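Local coordinates for iron transport multicopper oxidase FET3 (PDB 1ZPU), which oxidises ferrous iron to ferric iron with four copper ions and molecular oxygen, feeding high-affinity iron uptake in yeast, and also oxidises cuprous ions, at residues H399-I404 with M434-L439; I379-L384 with V448-A453; P165-L170 with Q254-T259. All coordinates share one frame; numbering follows the deposited sequence.

Contact 1 of 3, residues H399-I404 with M434-L439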
loop_
_atom_site.group_PDB
_atom_site.type_symbol
_atom_site.label_atom_id
_atom_site.label_comp_id
_atom_site.label_asym_id
_atom_site.label_seq_id
_atom_site.Cartn_x
_atom_site.Cartn_y
_atom_site.Cartn_z
ATOM N N HIS A 399 0.248 11.672 1.474
ATOM C CA HIS A 399 1.362 12.173 2.279
ATOM C C HIS A 399 2.462 11.137 2.500
ATOM O O HIS A 399 2.222 9.924 2.467
ATOM C CB HIS A 399 0.882 12.609 3.662
ATOM C CG HIS A 399 -0.183 13.655 3.650
ATOM N ND1 HIS A 399 0.096 14.996 3.530
ATOM C CD2 HIS A 399 -1.526 13.559 3.788
ATOM C CE1 HIS A 399 -1.033 15.681 3.575
ATOM N NE2 HIS A 399 -2.032 14.832 3.733
ATOM N N ALA A 400 3.672 11.630 2.724
ATOM C CA ALA A 400 4.707 10.857 3.386
ATOM C C ALA A 400 4.789 11.410 4.810
ATOM O O ALA A 400 5.046 12.597 5.007
ATOM C CB ALA A 400 6.025 11.016 2.669
ATOM N N PHE A 401 4.547 10.565 5.803
ATOM C CA PHE A 401 4.492 11.028 7.190
ATOM C C PHE A 401 5.815 10.884 7.930
ATOM O O PHE A 401 6.692 10.142 7.506
ATOM C CB PHE A 401 3.405 10.275 7.951
ATOM C CG PHE A 401 3.421 8.809 7.709
ATOM C CD1 PHE A 401 2.515 8.235 6.835
ATOM C CD2 PHE A 401 4.356 7.999 8.338
ATOM C CE1 PHE A 401 2.531 6.866 6.589
ATOM C CE2 PHE A 401 4.386 6.633 8.105
ATOM C CZ PHE A 401 3.471 6.060 7.231
ATOM N N GLN A 402 5.943 11.595 9.044
ATOM C CA GLN A 402 7.083 11.433 9.950
ATOM C C GLN A 402 6.785 10.323 10.951
ATOM O O GLN A 402 5.760 10.357 11.634
ATOM C CB GLN A 402 7.385 12.731 10.718
ATOM C CG GLN A 402 7.627 13.940 9.831
ATOM C CD GLN A 402 8.200 15.143 10.572
ATOM O OE1 GLN A 402 7.992 15.312 11.775
ATOM N NE2 GLN A 402 8.918 16.006 9.838
ATOM N N THR A 403 7.678 9.341 11.038
ATOM C CA THR A 403 7.552 8.271 12.014
ATOM C C THR A 403 8.295 8.672 13.266
ATOM O O THR A 403 9.529 8.665 13.290
ATOM C CB THR A 403 8.170 6.966 11.495
ATOM O OG1 THR A 403 7.607 6.637 10.217
ATOM C CG2 THR A 403 7.891 5.834 12.459
ATOM N N ILE A 404 7.557 9.019 14.311
ATOM C CA ILE A 404 8.190 9.535 15.532
ATOM C C ILE A 404 8.265 8.516 16.682
ATOM O O ILE A 404 9.117 8.637 17.568
ATOM C CB ILE A 404 7.563 10.863 15.997
ATOM C CG1 ILE A 404 6.143 10.645 16.498
ATOM C CG2 ILE A 404 7.572 11.881 14.862
ATOM C CD1 ILE A 404 5.668 11.745 17.376
ATOM N N MET A 434 12.320 9.776 10.446
ATOM C CA MET A 434 12.217 9.107 9.167
ATOM C C MET A 434 10.871 9.472 8.539
ATOM O O MET A 434 9.933 9.833 9.249
ATOM C CB MET A 434 12.352 7.599 9.387
ATOM C CG MET A 434 12.037 6.738 8.196
ATOM S SD MET A 434 10.296 6.263 8.152
ATOM C CE MET A 434 10.256 4.786 9.159
ATOM N N ARG A 435 10.791 9.391 7.213
ATOM C CA ARG A 435 9.560 9.655 6.481
ATOM C C ARG A 435 9.291 8.559 5.449
ATOM O O ARG A 435 10.214 8.119 4.744
ATOM C CB ARG A 435 9.647 11.007 5.784
ATOM C CG ARG A 435 8.984 12.137 6.522
ATOM C CD ARG A 435 9.856 13.381 6.527
ATOM N NE ARG A 435 10.343 13.751 5.201
ATOM C CZ ARG A 435 11.552 14.254 4.979
ATOM N NH1 ARG A 435 12.388 14.433 5.994
ATOM N NH2 ARG A 435 11.929 14.571 3.750
ATOM N N ARG A 436 8.030 8.124 5.366
ATOM C CA ARG A 436 7.590 7.183 4.348
ATOM C C ARG A 436 6.066 7.168 4.254
ATOM O O ARG A 436 5.402 7.938 4.956
ATOM C CB ARG A 436 8.148 5.786 4.615
ATOM C CG ARG A 436 7.701 5.081 5.912
ATOM C CD ARG A 436 8.451 3.751 6.091
ATOM N NE ARG A 436 8.631 3.101 4.798
ATOM C CZ ARG A 436 9.466 2.104 4.547
ATOM N NH1 ARG A 436 10.230 1.605 5.502
ATOM N NH2 ARG A 436 9.530 1.598 3.327
ATOM N N ASP A 437 5.515 6.307 3.392
ATOM C CA ASP A 437 4.065 6.252 3.219
ATOM C C ASP A 437 3.441 4.976 3.771
ATOM O O ASP A 437 2.223 4.857 3.857
ATOM C CB ASP A 437 3.652 6.517 1.762
ATOM C CG ASP A 437 4.166 5.462 0.798
ATOM O OD1 ASP A 437 4.760 5.876 -0.223
ATOM O OD2 ASP A 437 3.967 4.240 1.047
ATOM N N THR A 438 4.278 4.027 4.164
ATOM C CA THR A 438 3.775 2.750 4.634
ATOM C C THR A 438 4.680 2.272 5.759
ATOM O O THR A 438 5.892 2.235 5.611
ATOM C CB THR A 438 3.694 1.733 3.466
ATOM O OG1 THR A 438 2.991 2.336 2.361
ATOM C CG2 THR A 438 2.996 0.444 3.884
ATOM N N LEU A 439 4.057 1.916 6.880
ATOM C CA LEU A 439 4.743 1.642 8.131
ATOM C C LEU A 439 4.010 0.540 8.873
ATOM O O LEU A 439 2.800 0.563 8.942
ATOM C CB LEU A 439 4.756 2.908 8.994
ATOM C CG LEU A 439 5.416 2.860 10.372
ATOM C CD1 LEU A 439 6.934 3.076 10.278
ATOM C CD2 LEU A 439 4.770 3.870 11.318
#

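Contact 2 of 3, residues I379-L384 with V448-A453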
loop_
_atom_site.group_PDB
_atom_site.type_symbol
_atom_site.label_atom_id
_atom_site.label_comp_id
_atom_site.label_asym_id
_atom_site.label_seq_id
_atom_site.Cartn_x
_atom_site.Cartn_y
_atom_site.Cartn_z
ATOM N N ILE A 379 -1.073 20.604 12.054
ATOM C CA ILE A 379 -0.216 19.444 12.243
ATOM C C ILE A 379 -1.057 18.309 12.836
ATOM O O ILE A 379 -1.639 18.444 13.918
ATOM C CB ILE A 379 1.014 19.801 13.105
ATOM C CG1 ILE A 379 1.983 20.656 12.282
ATOM C CG2 ILE A 379 1.709 18.535 13.635
ATOM C CD1 ILE A 379 2.682 21.736 13.083
ATOM N N VAL A 380 -1.136 17.205 12.098
ATOM C CA VAL A 380 -1.949 16.049 12.481
ATOM C C VAL A 380 -1.070 14.917 13.003
ATOM O O VAL A 380 -0.017 14.629 12.448
ATOM C CB VAL A 380 -2.793 15.520 11.291
ATOM C CG1 VAL A 380 -3.668 14.343 11.717
ATOM C CG2 VAL A 380 -3.661 16.625 10.711
ATOM N N GLU A 381 -1.520 14.282 14.077
ATOM C CA GLU A 381 -0.834 13.141 14.647
ATOM C C GLU A 381 -1.795 11.961 14.721
ATOM O O GLU A 381 -2.901 12.077 15.261
ATOM C CB GLU A 381 -0.286 13.499 16.030
ATOM C CG GLU A 381 0.117 12.326 16.902
ATOM C CD GLU A 381 0.772 12.767 18.206
ATOM O OE1 GLU A 381 1.918 13.274 18.160
ATOM O OE2 GLU A 381 0.150 12.603 19.285
ATOM N N ILE A 382 -1.371 10.833 14.156
ATOM C CA ILE A 382 -2.126 9.589 14.247
ATOM C C ILE A 382 -1.457 8.680 15.270
ATOM O O ILE A 382 -0.291 8.327 15.146
ATOM C CB ILE A 382 -2.258 8.878 12.873
ATOM C CG1 ILE A 382 -3.200 9.662 11.968
ATOM C CG2 ILE A 382 -2.810 7.477 13.030
ATOM C CD1 ILE A 382 -3.091 9.298 10.501
ATOM N N VAL A 383 -2.205 8.328 16.297
ATOM C CA VAL A 383 -1.752 7.371 17.290
ATOM C C VAL A 383 -2.469 6.055 17.020
ATOM O O VAL A 383 -3.697 5.981 17.064
ATOM C CB VAL A 383 -2.050 7.842 18.742
ATOM C CG1 VAL A 383 -1.556 6.814 19.753
ATOM C CG2 VAL A 383 -1.419 9.204 19.012
ATOM N N LEU A 384 -1.695 5.020 16.730
ATOM C CA LEU A 384 -2.263 3.731 16.431
ATOM C C LEU A 384 -1.827 2.716 17.478
ATOM O O LEU A 384 -0.633 2.482 17.665
ATOM C CB LEU A 384 -1.875 3.305 15.013
ATOM C CG LEU A 384 -2.503 2.027 14.447
ATOM C CD1 LEU A 384 -2.868 2.220 13.003
ATOM C CD2 LEU A 384 -1.592 0.840 14.601
ATOM N N VAL A 448 3.318 6.152 16.336
ATOM C CA VAL A 448 2.848 7.525 16.247
ATOM C C VAL A 448 3.492 8.173 15.033
ATOM O O VAL A 448 4.719 8.165 14.878
ATOM C CB VAL A 448 3.161 8.348 17.519
ATOM C CG1 VAL A 448 2.542 9.726 17.425
ATOM C CG2 VAL A 448 2.645 7.662 18.753
ATOM N N ILE A 449 2.647 8.717 14.167
ATOM C CA ILE A 449 3.098 9.417 12.978
ATOM C C ILE A 449 2.546 10.825 12.978
ATOM O O ILE A 449 1.485 11.078 13.548
ATOM C CB ILE A 449 2.676 8.699 11.682
ATOM C CG1 ILE A 449 1.154 8.509 11.638
ATOM C CG2 ILE A 449 3.386 7.375 11.563
ATOM C CD1 ILE A 449 0.633 8.045 10.282
ATOM N N ARG A 450 3.280 11.737 12.345
ATOM C CA ARG A 450 2.867 13.129 12.215
ATOM C C ARG A 450 3.076 13.639 10.800
ATOM O O ARG A 450 4.045 13.269 10.129
ATOM C CB ARG A 450 3.632 14.016 13.195
ATOM C CG ARG A 450 3.123 13.934 14.601
ATOM C CD ARG A 450 3.757 15.002 15.436
ATOM N NE ARG A 450 3.869 14.550 16.812
ATOM C CZ ARG A 450 4.581 15.155 17.751
ATOM N NH1 ARG A 450 5.255 16.262 17.476
ATOM N NH2 ARG A 450 4.617 14.645 18.969
ATOM N N PHE A 451 2.156 14.494 10.362
ATOM C CA PHE A 451 2.236 15.145 9.056
ATOM C C PHE A 451 1.454 16.452 9.064
ATOM O O PHE A 451 0.568 16.634 9.890
ATOM C CB PHE A 451 1.738 14.215 7.931
ATOM C CG PHE A 451 0.253 13.939 7.968
ATOM C CD1 PHE A 451 -0.615 14.637 7.139
ATOM C CD2 PHE A 451 -0.270 12.973 8.816
ATOM C CE1 PHE A 451 -1.974 14.379 7.167
ATOM C CE2 PHE A 451 -1.625 12.705 8.840
ATOM C CZ PHE A 451 -2.478 13.406 8.018
ATOM N N LYS A 452 1.786 17.349 8.139
ATOM C CA LYS A 452 1.093 18.623 7.985
ATOM C C LYS A 452 -0.047 18.485 6.982
ATOM O O LYS A 452 0.135 17.926 5.910
ATOM C CB LYS A 452 2.079 19.685 7.498
ATOM C CG LYS A 452 1.605 21.114 7.691
ATOM C CD LYS A 452 2.506 22.077 6.956
ATOM C CE LYS A 452 2.143 23.499 7.271
ATOM N NZ LYS A 452 3.079 24.414 6.581
ATOM N N ALA A 453 -1.223 18.992 7.323
ATOM C CA ALA A 453 -2.329 18.992 6.373
ATOM C C ALA A 453 -2.152 20.132 5.368
ATOM O O ALA A 453 -2.774 21.192 5.474
ATOM C CB ALA A 453 -3.659 19.089 7.094
#

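Contact 3 of 3, residues P165-L170 with Q254-T259. With MAN (alpha-D-mannopyranose), chain H; NAG (2-acetamido-2-deoxy-beta-D-glucopyranose), chain L.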
loop_
_atom_site.group_PDB
_atom_site.type_symbol
_atom_site.label_atom_id
_atom_site.label_comp_id
_atom_site.label_asym_id
_atom_site.label_seq_id
_atom_site.Cartn_x
_atom_site.Cartn_y
_atom_site.Cartn_z
ATOM N N PRO A 165 -6.363 -16.281 4.444
ATOM C CA PRO A 165 -5.981 -17.406 3.581
ATOM C C PRO A 165 -4.486 -17.463 3.301
ATOM O O PRO A 165 -3.861 -16.450 3.064
ATOM C CB PRO A 165 -6.742 -17.141 2.282
ATOM C CG PRO A 165 -7.163 -15.757 2.347
ATOM C CD PRO A 165 -7.306 -15.375 3.772
ATOM N N ILE A 166 -3.942 -18.668 3.315
ATOM C CA ILE A 166 -2.512 -18.890 3.192
ATOM C C ILE A 166 -2.095 -19.050 1.735
ATOM O O ILE A 166 -2.680 -19.862 1.018
ATOM C CB ILE A 166 -2.120 -20.103 4.048
ATOM C CG1 ILE A 166 -2.332 -19.739 5.518
ATOM C CG2 ILE A 166 -0.674 -20.506 3.816
ATOM C CD1 ILE A 166 -2.883 -20.849 6.324
ATOM N N PRO A 167 -1.088 -18.261 1.294
ATOM C CA PRO A 167 -0.601 -18.257 -0.093
ATOM C C PRO A 167 0.191 -19.521 -0.412
ATOM O O PRO A 167 0.549 -20.257 0.498
ATOM C CB PRO A 167 0.311 -17.036 -0.143
ATOM C CG PRO A 167 0.670 -16.733 1.232
ATOM C CD PRO A 167 -0.345 -17.325 2.152
ATOM N N GLN A 168 0.463 -19.776 -1.689
ATOM C CA GLN A 168 1.082 -21.030 -2.071
ATOM C C GLN A 168 2.567 -20.924 -2.318
ATOM O O GLN A 168 3.271 -21.921 -2.205
ATOM C CB GLN A 168 0.368 -21.638 -3.271
ATOM C CG GLN A 168 -0.880 -22.454 -2.892
ATOM C CD GLN A 168 -1.936 -21.612 -2.180
ATOM O OE1 GLN A 168 -2.691 -20.875 -2.809
ATOM N NE2 GLN A 168 -1.973 -21.709 -0.859
ATOM N N ASN A 169 3.038 -19.719 -2.641
ATOM C CA ASN A 169 4.444 -19.474 -2.935
ATOM C C ASN A 169 4.810 -18.007 -2.914
ATOM O O ASN A 169 3.956 -17.142 -3.101
ATOM C CB ASN A 169 4.807 -20.015 -4.324
ATOM C CG ASN A 169 5.378 -21.413 -4.275
ATOM O OD1 ASN A 169 6.334 -21.703 -3.521
ATOM N ND2 ASN A 169 4.798 -22.299 -5.071
ATOM N N LEU A 170 6.099 -17.740 -2.715
ATOM C CA LEU A 170 6.668 -16.422 -2.976
ATOM C C LEU A 170 7.098 -16.307 -4.438
ATOM O O LEU A 170 7.641 -17.253 -5.010
ATOM C CB LEU A 170 7.877 -16.162 -2.058
ATOM C CG LEU A 170 7.566 -16.005 -0.563
ATOM C CD1 LEU A 170 8.801 -15.668 0.244
ATOM C CD2 LEU A 170 6.503 -14.938 -0.361
ATOM N N GLN A 254 14.523 -14.652 -0.854
ATOM C CA GLN A 254 13.333 -14.065 -0.235
ATOM C C GLN A 254 12.646 -15.078 0.713
ATOM O O GLN A 254 12.574 -16.281 0.421
ATOM C CB GLN A 254 12.381 -13.445 -1.286
ATOM C CG GLN A 254 11.580 -14.395 -2.088
ATOM C CD GLN A 254 11.001 -13.777 -3.375
ATOM O OE1 GLN A 254 11.444 -14.103 -4.474
ATOM N NE2 GLN A 254 9.984 -12.925 -3.242
ATOM N N LYS A 255 12.169 -14.591 1.855
ATOM C CA LYS A 255 11.633 -15.478 2.886
ATOM C C LYS A 255 10.317 -14.943 3.439
ATOM O O LYS A 255 10.199 -13.739 3.670
ATOM C CB LYS A 255 12.666 -15.609 4.014
ATOM C CG LYS A 255 12.390 -16.711 5.004
ATOM C CD LYS A 255 13.398 -16.689 6.137
ATOM C CE LYS A 255 13.413 -17.997 6.911
ATOM N NZ LYS A 255 12.073 -18.661 6.959
ATOM N N PHE A 256 9.340 -15.833 3.634
ATOM C CA PHE A 256 8.067 -15.482 4.260
ATOM C C PHE A 256 8.303 -14.958 5.673
ATOM O O PHE A 256 9.201 -15.441 6.382
ATOM C CB PHE A 256 7.216 -16.733 4.435
ATOM C CG PHE A 256 6.229 -16.994 3.342
ATOM C CD1 PHE A 256 6.544 -17.846 2.295
ATOM C CD2 PHE A 256 4.941 -16.469 3.417
ATOM C CE1 PHE A 256 5.622 -18.113 1.316
ATOM C CE2 PHE A 256 4.000 -16.735 2.444
ATOM C CZ PHE A 256 4.334 -17.552 1.384
ATOM N N ASP A 257 7.489 -13.999 6.105
ATOM C CA ASP A 257 7.321 -13.734 7.531
ATOM C C ASP A 257 6.175 -14.620 8.029
ATOM O O ASP A 257 5.005 -14.217 8.026
ATOM C CB ASP A 257 7.007 -12.269 7.756
ATOM C CG ASP A 257 6.741 -11.937 9.206
ATOM O OD1 ASP A 257 6.552 -10.734 9.480
ATOM O OD2 ASP A 257 6.710 -12.850 10.068
ATOM N N ASP A 258 6.506 -15.839 8.440
ATOM C CA ASP A 258 5.477 -16.851 8.672
ATOM C C ASP A 258 4.676 -16.569 9.943
ATOM O O ASP A 258 3.637 -17.169 10.201
ATOM C CB ASP A 258 6.094 -18.252 8.677
ATOM C CG ASP A 258 7.238 -18.378 9.652
ATOM O OD1 ASP A 258 8.280 -18.963 9.278
ATOM O OD2 ASP A 258 7.102 -17.880 10.789
ATOM N N THR A 259 5.193 -15.643 10.731
ATOM C CA THR A 259 4.492 -15.036 11.851
ATOM C C THR A 259 3.070 -14.598 11.470
ATOM O O THR A 259 2.130 -14.737 12.251
ATOM C CB THR A 259 5.342 -13.849 12.315
ATOM O OG1 THR A 259 6.226 -14.325 13.322
ATOM C CG2 THR A 259 4.512 -12.627 12.811
HETATM C C1 MAN H . 4.876 -27.166 -3.954
HETATM C C2 MAN H . 5.705 -26.017 -3.393
HETATM C C3 MAN H . 4.950 -25.267 -2.304
HETATM C C4 MAN H . 3.552 -24.912 -2.788
HETATM C C5 MAN H . 2.817 -26.154 -3.246
HETATM C C6 MAN H . 1.458 -25.764 -3.794
HETATM O O2 MAN H . 5.976 -25.108 -4.425
HETATM O O3 MAN H . 5.630 -24.076 -1.975
HETATM O O4 MAN H . 2.829 -24.300 -1.756
HETATM O O5 MAN H . 3.562 -26.752 -4.283
HETATM O O6 MAN H . 0.876 -26.924 -4.343
HETATM C C1 NAG L . 14.632 -21.225 5.299
HETATM C C2 NAG L . 15.077 -22.652 5.593
HETATM C C3 NAG L . 15.540 -22.875 7.039
HETATM C C4 NAG L . 16.652 -21.922 7.412
HETATM C C5 NAG L . 16.076 -20.528 7.166
HETATM C C6 NAG L . 17.108 -19.449 7.480
HETATM C C7 NAG L . 14.220 -24.702 4.587
HETATM C C8 NAG L . 15.367 -24.771 3.618
HETATM N N2 NAG L . 14.013 -23.568 5.274
HETATM O O3 NAG L . 16.064 -24.171 7.213
HETATM O O4 NAG L . 16.994 -22.180 8.762
HETATM O O5 NAG L . 15.637 -20.358 5.808
HETATM O O6 NAG L . 18.136 -19.506 6.517
HETATM O O7 NAG L . 13.510 -25.699 4.718
#

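Contact 1 of 3, residues H399-I404 with M434-L439
Phe401 lays its ring under the backbone carbonyl of Arg436, whose O sits 3.2 Å above the ring plane, over its centre. The same Arg436 O accepts the backbone bond from Phe401 N at 2.9 Å, so the residue engages this oxygen through both its main chain and its ring. The ring reaches the oxygen because CG stands between the backbone N and the carbonyl carbon (chi1 46°), which folds it toward the partner strand. At the ring edge Phe401 CZ meets Leu439 CB at 3.8 Å. Beyond it, Thr403 and Leu439 reach toward each other tip to tip, CG2 to CD1 at 3.6 Å, while the Met434 thioether runs alongside Thr403. On the other face of the sheet Gln402 and Arg435 lie side by side, CG to CG 4.0 Å, with amide and guanidinium planes turned 41° apart; their polar ends go to Tyr311 N and Glu306 O. Replaced by alanine, Phe401 would probably leave a gap beneath the Arg436 carbonyl and Leu439 CB without its ring-edge partner. Asp437 bonds the copper ligands His62 through OD2 and His395 through its backbone O, a second-shell role. Strand 401-406 runs between strands 446-452 and 434-436; past Asp437 the chain passes to strand 438-441 of the facing sheet, beside strand 392-396, with Phe401 packed on Ile449 and Leu396 between the sheets.

Contact 2 of 3, residues I379-L384 with V448-A453
Strands 379-384 and 448-452 run antiparallel, their axes approaching to 4.7 Å with directions 158° apart, with Val380-Phe451 and Ile382-Ile449 as hydrogen-bonded pairs and Glu381-Arg450 as a non-hydrogen-bonded pair between them. Both hydrogen-bonded pairs are closed from each side, as by Val380 N to Phe451 O at 2.8 Å. On the face carrying Phe451, the ring turns back over its partner because CG lies between the backbone N and the carbonyl carbon (chi1 69°). Val380 points the same way and sets CB over the ring face, toward its rim, 4.1 Å from the Phe451 centroid, a CH-pi contact. Ile382 reaches the ring at its edge, CD1 to Phe451 CE2 at 4.1 Å, and lies alongside Ile449, its CB 3.6 Å from Ile449 CG1. His399, at the start of contact 1, meets the Phe451 ring at an inclined angle. The other face is polar in its middle: Glu381 and Arg450 extend side by side, with the carboxylate and guanidinium planes 37° apart. Glu381 OE1 takes Arg450 NE in a salt bridge at 2.7 Å, and a weak second bond comes from Arg450 NH2. Glu381 crosses Val448 on the way, CG to Val448 CG1 at 3.6 Å, and Ile404 of the next strand packs on both charged side chains. Two buried opposite charges thus answer each other among apolar neighbours: a single carboxylate oxygen receives both nitrogens, while Arg450 NH1 makes a weak bond to Tyr311 O. Such pairing would offset much of the cost of burying either charge and probably keeps both groups ionised, whereas the Phe451 face meets its partner strand through apolar contacts.

Contact 3 of 3, residues P165-L170 with Q254-T259
Apolar packing between the two sheets of the second plastocyanin-like domain joins Leu170 and Pro167, at the start of an edge strand and in the loop before it, to Phe256 at the end of strand 250-256. Leu170 crosses the Phe256 ring at a slant and places CD2 over one face, 3.8 Å from the ring centroid and offset toward the rim. Its chi1 of -68° sets CG beside the backbone N and against Phe256 CE1; the other methyl, CD1, lies against the Lys255-Phe256 peptide and 3.8 Å from Gln254 CG. Pro167 approaches from a second direction, its CG in the ring plane, 3.5 Å from Phe256 CE2. The Gln254 amide leaves this apolar group to bond Gln201 and Ile171 O. Sugars lie on the outer sides of both segments: Asn169 ND2 donates to mannose O2 at 3.1 Å, and Lys255 CE rests beside an N-acetylglucosamine. Gln168 and Asn169 together face Trp142 in a classic beta bulge, where strand 169-172 begins at the border of its sheet beside strand 133-142. Strand 250-256 lies in the facing sheet between strands 271-277 and 201-205.

From the N terminus, contact 3 comes first: residues 165-170 are joined by 254-259 after 83 intervening residues, tying the two sheets of the second cupredoxin domain together. Residues 379-384 then open contact 2, and contact 1 opens at 399-404 and closes at 434-439 before 448-453 completes contact 2, so the shorter loop lies wholly within the longer one. These two contacts touch: strands 401-406 and 446-452 are neighbours, probably bonded through Gln402 N to Arg450 O at 2.8 Å. Together they assemble four adjacent strands of one sheet. Contact 3 stands apart, its centre about 26 Å from that of contact 1.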